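Local coordinates for protein probable TonB-dependent siderophore receptor PiuA (Acinetobacter baumannii, PDB 5FP1) that probably takes up iron across the outer membrane by binding ferric siderophores, possibly including ferric enterobactin with micromolar affinity, at residues 343-355 with 420-434. Numbering follows the deposited sequence. Where two conformers were deposited one is given.
Sequences GFLKHRFNVGAEY and SVYLLDNIEITPKWL
Y422 folds its ring across the backbone of G352 and offers its hydroxyl to N350, two residues back along the opposing strand. CG of Y422 sits between its own backbone N and carbonyl carbon (chi1 66°), which turns the ring over the partner strand, one face covering the G352 peptide nitrogen near the rim. Y422 CE1 lies 3.5 Å from G352 CA, the ring packing directly on the glycine backbone. Y422 OH donates to N350 OD1 at 2.7 Å, the amide plane turned 53° from the ring; N350 ND2 is held by the carbonyl of S31, while K32 makes a cation-pi contact with Y422. These partners from the N-terminal region lie within the TonB-dependent receptor barrel, whose strands 346-368 and 405-428 are antiparallel neighbours, paired by backbone hydrogen bonds from K346-E428 to E354-S420. On the same inner face, R348 and N426 run side by side, and R348 NH2 reaches N426 OD1 at 2.7 Å from above the amide plane, a bent bond (136° at the hydrogen). N426 ND2 donates to D436 OD1, whereas R348 NE, buried by the contact, has no partner in the model. The outer face carries H347, whose ND1 donates almost straight to the syn lone pair of D425 OD2 (2.7 Å), with ring and carboxylate nearly coplanar; I427 runs alongside the imidazole, CG1 3.7 Å from ND1. Farther along this face V351 and L423 cross each other through their methyls, and L423 also touches a bound C8E detergent molecule on the barrel surface.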
loop_
_atom_site.group_PDB
_atom_site.type_symbol
_atom_site.label_atom_id
_atom_site.label_comp_id
_atom_site.label_asym_id
_atom_site.label_seq_id
_atom_site.Cartn_x
_atom_site.Cartn_y
_atom_site.Cartn_z
ATOM N N GLY A 343 -39.303 10.153 -9.808
ATOM C CA GLY A 343 -40.443 9.498 -10.419
ATOM C C GLY A 343 -39.980 8.666 -11.596
ATOM O O GLY A 343 -40.356 7.506 -11.725
ATOM N N PHE A 344 -39.152 9.259 -12.451
ATOM C CA PHE A 344 -38.620 8.550 -13.610
ATOM C C PHE A 344 -37.184 8.048 -13.373
ATOM O O PHE A 344 -36.842 6.928 -13.744
ATOM C CB PHE A 344 -38.667 9.451 -14.848
ATOM C CG PHE A 344 -40.041 9.984 -15.160
ATOM C CD1 PHE A 344 -41.169 9.194 -14.968
ATOM C CD2 PHE A 344 -40.205 11.267 -15.659
ATOM C CE1 PHE A 344 -42.433 9.681 -15.255
ATOM C CE2 PHE A 344 -41.465 11.758 -15.949
ATOM C CZ PHE A 344 -42.580 10.965 -15.746
ATOM N N LEU A 345 -36.355 8.884 -12.760
ATOM C CA LEU A 345 -34.945 8.550 -12.489
ATOM C C LEU A 345 -34.720 8.387 -10.987
ATOM O O LEU A 345 -35.238 9.173 -10.195
ATOM C CB LEU A 345 -34.056 9.667 -13.015
ATOM C CG LEU A 345 -34.161 9.931 -14.513
ATOM C CD1 LEU A 345 -33.207 11.029 -14.941
ATOM C CD2 LEU A 345 -33.906 8.655 -15.306
ATOM N N LYS A 346 -33.967 7.365 -10.589
ATOM C CA LYS A 346 -33.542 7.228 -9.201
ATOM C C LYS A 346 -32.055 7.583 -9.056
ATOM O O LYS A 346 -31.189 6.914 -9.635
ATOM C CB LYS A 346 -33.796 5.817 -8.684
ATOM C CG LYS A 346 -35.249 5.387 -8.811
ATOM C CD LYS A 346 -35.458 3.996 -8.247
ATOM C CE LYS A 346 -36.823 3.455 -8.624
ATOM N NZ LYS A 346 -37.100 2.180 -7.909
ATOM N N HIS A 347 -31.772 8.629 -8.294
ATOM C CA HIS A 347 -30.397 9.091 -8.079
ATOM C C HIS A 347 -29.837 8.553 -6.783
ATOM O O HIS A 347 -30.507 8.571 -5.748
ATOM C CB HIS A 347 -30.335 10.597 -8.033
ATOM C CG HIS A 347 -30.794 11.265 -9.280
ATOM N ND1 HIS A 347 -29.922 11.817 -10.192
ATOM C CD2 HIS A 347 -32.039 11.515 -9.750
ATOM C CE1 HIS A 347 -30.610 12.377 -11.172
ATOM N NE2 HIS A 347 -31.896 12.203 -10.928
ATOM N N ARG A 348 -28.635 8.001 -6.863
ATOM C CA ARG A 348 -27.866 7.614 -5.694
ATOM C C ARG A 348 -26.586 8.434 -5.719
ATOM O O ARG A 348 -25.793 8.325 -6.661
ATOM C CB ARG A 348 -27.586 6.127 -5.715
ATOM C CG ARG A 348 -28.839 5.316 -5.426
ATOM C CD ARG A 348 -28.626 3.851 -5.654
ATOM N NE ARG A 348 -28.300 3.539 -7.050
ATOM C CZ ARG A 348 -28.073 2.299 -7.461
ATOM N NH1 ARG A 348 -28.171 1.301 -6.586
ATOM N NH2 ARG A 348 -27.743 2.044 -8.718
ATOM N N PHE A 349 -26.430 9.325 -4.747
ATOM C CA PHE A 349 -25.431 10.382 -4.886
ATOM C C PHE A 349 -24.542 10.602 -3.661
ATOM O O PHE A 349 -24.860 10.204 -2.538
ATOM C CB PHE A 349 -26.111 11.696 -5.241
ATOM C CG PHE A 349 -26.980 12.239 -4.141
ATOM C CD1 PHE A 349 -26.441 13.026 -3.138
ATOM C CD2 PHE A 349 -28.347 11.987 -4.128
ATOM C CE1 PHE A 349 -27.237 13.536 -2.121
ATOM C CE2 PHE A 349 -29.144 12.499 -3.121
ATOM C CZ PHE A 349 -28.588 13.263 -2.113
ATOM N N ASN A 350 -23.441 11.273 -3.927
ATOM C CA ASN A 350 -22.529 11.746 -2.908
ATOM C C ASN A 350 -21.937 12.979 -3.527
ATOM O O ASN A 350 -21.287 12.920 -4.595
ATOM C CB ASN A 350 -21.478 10.679 -2.569
ATOM C CG ASN A 350 -20.527 11.126 -1.471
ATOM O OD1 ASN A 350 -20.271 12.314 -1.322
ATOM N ND2 ASN A 350 -20.015 10.187 -0.707
ATOM N N VAL A 351 -22.239 14.124 -2.923
ATOM C CA VAL A 351 -21.683 15.391 -3.351
ATOM C C VAL A 351 -21.002 16.043 -2.149
ATOM O O VAL A 351 -21.461 15.906 -1.016
ATOM C CB VAL A 351 -22.768 16.309 -3.950
ATOM C CG1 VAL A 351 -23.502 15.573 -5.064
ATOM C CG2 VAL A 351 -23.753 16.777 -2.882
ATOM N N GLY A 352 -19.896 16.735 -2.385
ATOM C CA GLY A 352 -19.071 17.177 -1.268
ATOM C C GLY A 352 -17.896 18.044 -1.559
ATOM O O GLY A 352 -17.661 18.473 -2.694
ATOM N N ALA A 353 -17.167 18.344 -0.484
ATOM C CA ALA A 353 -16.057 19.245 -0.550
ATOM C C ALA A 353 -15.004 18.747 0.437
ATOM O O ALA A 353 -15.340 18.082 1.409
ATOM C CB ALA A 353 -16.498 20.633 -0.172
ATOM N N GLU A 354 -13.753 19.078 0.183
ATOM C CA GLU A 354 -12.681 18.635 1.055
ATOM C C GLU A 354 -11.606 19.694 1.156
ATOM O O GLU A 354 -11.348 20.433 0.190
ATOM C CB GLU A 354 -12.116 17.308 0.539
ATOM C CG GLU A 354 -11.001 16.778 1.431
ATOM C CD GLU A 354 -10.505 15.385 1.047
ATOM O OE1 GLU A 354 -11.310 14.540 0.596
ATOM O OE2 GLU A 354 -9.306 15.138 1.234
ATOM N N TYR A 355 -10.991 19.787 2.331
ATOM C CA TYR A 355 -9.838 20.633 2.540
ATOM C C TYR A 355 -8.773 19.804 3.259
ATOM O O TYR A 355 -9.082 19.079 4.171
ATOM C CB TYR A 355 -10.200 21.822 3.415
ATOM C CG TYR A 355 -8.989 22.607 3.843
ATOM C CD1 TYR A 355 -8.377 23.490 2.982
ATOM C CD2 TYR A 355 -8.411 22.411 5.093
ATOM C CE1 TYR A 355 -7.247 24.188 3.348
ATOM C CE2 TYR A 355 -7.275 23.107 5.467
ATOM C CZ TYR A 355 -6.707 23.995 4.595
ATOM O OH TYR A 355 -5.575 24.692 4.953
ATOM N N SER A 420 -11.048 20.818 -2.721
ATOM C CA SER A 420 -11.767 20.170 -3.786
ATOM C C SER A 420 -13.252 20.136 -3.580
ATOM O O SER A 420 -13.752 20.229 -2.460
ATOM C CB SER A 420 -11.260 18.731 -3.948
ATOM O OG SER A 420 -11.131 18.079 -2.720
ATOM N N VAL A 421 -13.959 19.967 -4.690
ATOM C CA VAL A 421 -15.400 19.823 -4.705
ATOM C C VAL A 421 -15.705 18.723 -5.722
ATOM O O VAL A 421 -15.036 18.646 -6.751
ATOM C CB VAL A 421 -16.077 21.128 -5.191
ATOM C CG1 VAL A 421 -17.597 21.019 -5.093
ATOM C CG2 VAL A 421 -15.557 22.338 -4.426
ATOM N N TYR A 422 -16.694 17.876 -5.444
ATOM C CA TYR A 422 -17.041 16.814 -6.347
ATOM C C TYR A 422 -18.544 16.493 -6.324
ATOM O O TYR A 422 -19.269 16.826 -5.387
ATOM C CB TYR A 422 -16.249 15.529 -5.988
ATOM C CG TYR A 422 -16.652 15.003 -4.647
ATOM C CD1 TYR A 422 -16.081 15.502 -3.479
ATOM C CD2 TYR A 422 -17.660 14.060 -4.529
ATOM C CE1 TYR A 422 -16.507 15.063 -2.235
ATOM C CE2 TYR A 422 -18.087 13.625 -3.298
ATOM C CZ TYR A 422 -17.514 14.134 -2.156
ATOM O OH TYR A 422 -17.953 13.665 -0.945
ATOM N N LEU A 423 -18.977 15.828 -7.384
ATOM C CA LEU A 423 -20.307 15.232 -7.471
ATOM C C LEU A 423 -20.162 13.812 -7.974
ATOM O O LEU A 423 -19.508 13.578 -9.010
ATOM C CB LEU A 423 -21.154 15.962 -8.507
ATOM C CG LEU A 423 -21.434 17.460 -8.469
ATOM C CD1 LEU A 423 -21.982 17.905 -7.134
ATOM C CD2 LEU A 423 -20.205 18.261 -8.843
ATOM N N LEU A 424 -20.787 12.877 -7.278
ATOM C CA LEU A 424 -20.863 11.503 -7.723
ATOM C C LEU A 424 -22.334 11.125 -7.717
ATOM O O LEU A 424 -23.040 11.396 -6.750
ATOM C CB LEU A 424 -20.104 10.557 -6.786
ATOM C CG LEU A 424 -18.587 10.735 -6.720
ATOM C CD1 LEU A 424 -18.056 10.116 -5.440
ATOM C CD2 LEU A 424 -17.882 10.102 -7.907
ATOM N N ASP A 425 -22.802 10.529 -8.810
ATOM C CA ASP A 425 -24.223 10.165 -8.934
ATOM C C ASP A 425 -24.344 8.929 -9.812
ATOM O O ASP A 425 -23.816 8.890 -10.930
ATOM C CB ASP A 425 -24.990 11.348 -9.528
ATOM C CG ASP A 425 -26.521 11.151 -9.546
ATOM O OD1 ASP A 425 -27.052 10.232 -8.889
ATOM O OD2 ASP A 425 -27.192 11.958 -10.236
ATOM N N ASN A 426 -24.982 7.899 -9.281
ATOM C CA ASN A 426 -25.309 6.741 -10.063
ATOM C C ASN A 426 -26.825 6.755 -10.306
ATOM O O ASN A 426 -27.599 6.653 -9.367
ATOM C CB ASN A 426 -24.868 5.459 -9.368
ATOM C CG ASN A 426 -25.133 4.217 -10.211
ATOM O OD1 ASN A 426 -26.257 3.709 -10.245
ATOM N ND2 ASN A 426 -24.107 3.724 -10.892
ATOM N N ILE A 427 -27.218 6.933 -11.566
ATOM C CA ILE A 427 -28.617 7.135 -11.923
ATOM C C ILE A 427 -29.239 5.844 -12.468
ATOM O O ILE A 427 -28.837 5.343 -13.516
ATOM C CB ILE A 427 -28.760 8.257 -12.952
ATOM C CG1 ILE A 427 -28.089 9.528 -12.447
ATOM C CG2 ILE A 427 -30.232 8.545 -13.241
ATOM C CD1 ILE A 427 -28.019 10.620 -13.477
ATOM N N GLU A 428 -30.210 5.309 -11.736
ATOM C CA GLU A 428 -30.988 4.172 -12.215
ATOM C C GLU A 428 -32.067 4.682 -13.165
ATOM O O GLU A 428 -33.003 5.394 -12.766
ATOM C CB GLU A 428 -31.585 3.384 -11.060
ATOM C CG GLU A 428 -32.433 2.214 -11.532
ATOM C CD GLU A 428 -33.096 1.442 -10.406
ATOM O OE1 GLU A 428 -32.477 1.254 -9.337
ATOM O OE2 GLU A 428 -34.230 0.970 -10.613
ATOM N N ILE A 429 -31.882 4.376 -14.442
ATOM C CA ILE A 429 -32.802 4.793 -15.482
ATOM C C ILE A 429 -33.978 3.823 -15.540
ATOM O O ILE A 429 -35.116 4.252 -15.581
ATOM C CB ILE A 429 -32.083 4.913 -16.833
ATOM C CG1 ILE A 429 -30.959 5.952 -16.722
ATOM C CG2 ILE A 429 -33.045 5.340 -17.934
ATOM C CD1 ILE A 429 -30.063 5.988 -17.934
ATOM N N THR A 430 -33.690 2.527 -15.520
ATOM C CA THR A 430 -34.664 1.503 -15.239
ATOM C C THR A 430 -33.898 0.492 -14.432
ATOM O O THR A 430 -32.710 0.663 -14.237
ATOM C CB THR A 430 -35.164 0.797 -16.528
ATOM O OG1 THR A 430 -34.185 -0.175 -16.934
ATOM C CG2 THR A 430 -35.393 1.780 -17.636
ATOM N N PRO A 431 -34.549 -0.594 -13.990
ATOM C CA PRO A 431 -33.800 -1.554 -13.178
ATOM C C PRO A 431 -32.677 -2.255 -13.909
ATOM O O PRO A 431 -31.876 -2.972 -13.279
ATOM C CB PRO A 431 -34.868 -2.570 -12.750
ATOM C CG PRO A 431 -36.162 -1.831 -12.860
ATOM C CD PRO A 431 -35.988 -0.920 -14.045
ATOM N N LYS A 432 -32.622 -2.083 -15.226
ATOM C CA LYS A 432 -31.625 -2.764 -16.042
ATOM C C LYS A 432 -30.546 -1.811 -16.540
ATOM O O LYS A 432 -29.567 -2.250 -17.141
ATOM C CB LYS A 432 -32.274 -3.402 -17.282
ATOM C CG LYS A 432 -33.277 -4.519 -17.024
ATOM C CD LYS A 432 -33.393 -5.398 -18.275
ATOM C CE LYS A 432 -33.989 -6.744 -17.991
ATOM N NZ LYS A 432 -35.463 -6.601 -17.885
ATOM N N TRP A 433 -30.778 -0.505 -16.403
ATOM C CA TRP A 433 -29.870 0.491 -16.953
ATOM C C TRP A 433 -29.415 1.494 -15.894
ATOM O O TRP A 433 -30.234 2.254 -15.359
ATOM C CB TRP A 433 -30.535 1.235 -18.083
ATOM C CG TRP A 433 -30.810 0.396 -19.312
ATOM C CD1 TRP A 433 -31.977 -0.240 -19.632
ATOM C CD2 TRP A 433 -29.905 0.140 -20.388
ATOM N NE1 TRP A 433 -31.853 -0.888 -20.844
ATOM C CE2 TRP A 433 -30.595 -0.656 -21.337
ATOM C CE3 TRP A 433 -28.578 0.506 -20.649
ATOM C CZ2 TRP A 433 -29.995 -1.098 -22.512
ATOM C CZ3 TRP A 433 -27.983 0.064 -21.833
ATOM C CH2 TRP A 433 -28.693 -0.734 -22.743
ATOM N N LEU A 434 -28.111 1.494 -15.600
ATOM C CA LEU A 434 -27.532 2.435 -14.609
ATOM C C LEU A 434 -26.445 3.293 -15.234
ATOM O O LEU A 434 -25.517 2.764 -15.835
ATOM C CB LEU A 434 -26.917 1.690 -13.432
ATOM C CG LEU A 434 -27.714 0.522 -12.871
ATOM C CD1 LEU A 434 -26.889 -0.231 -11.840
ATOM C CD2 LEU A 434 -29.003 1.016 -12.264
HETATM O O HOH W 1 -35.681 4.775 -12.458
#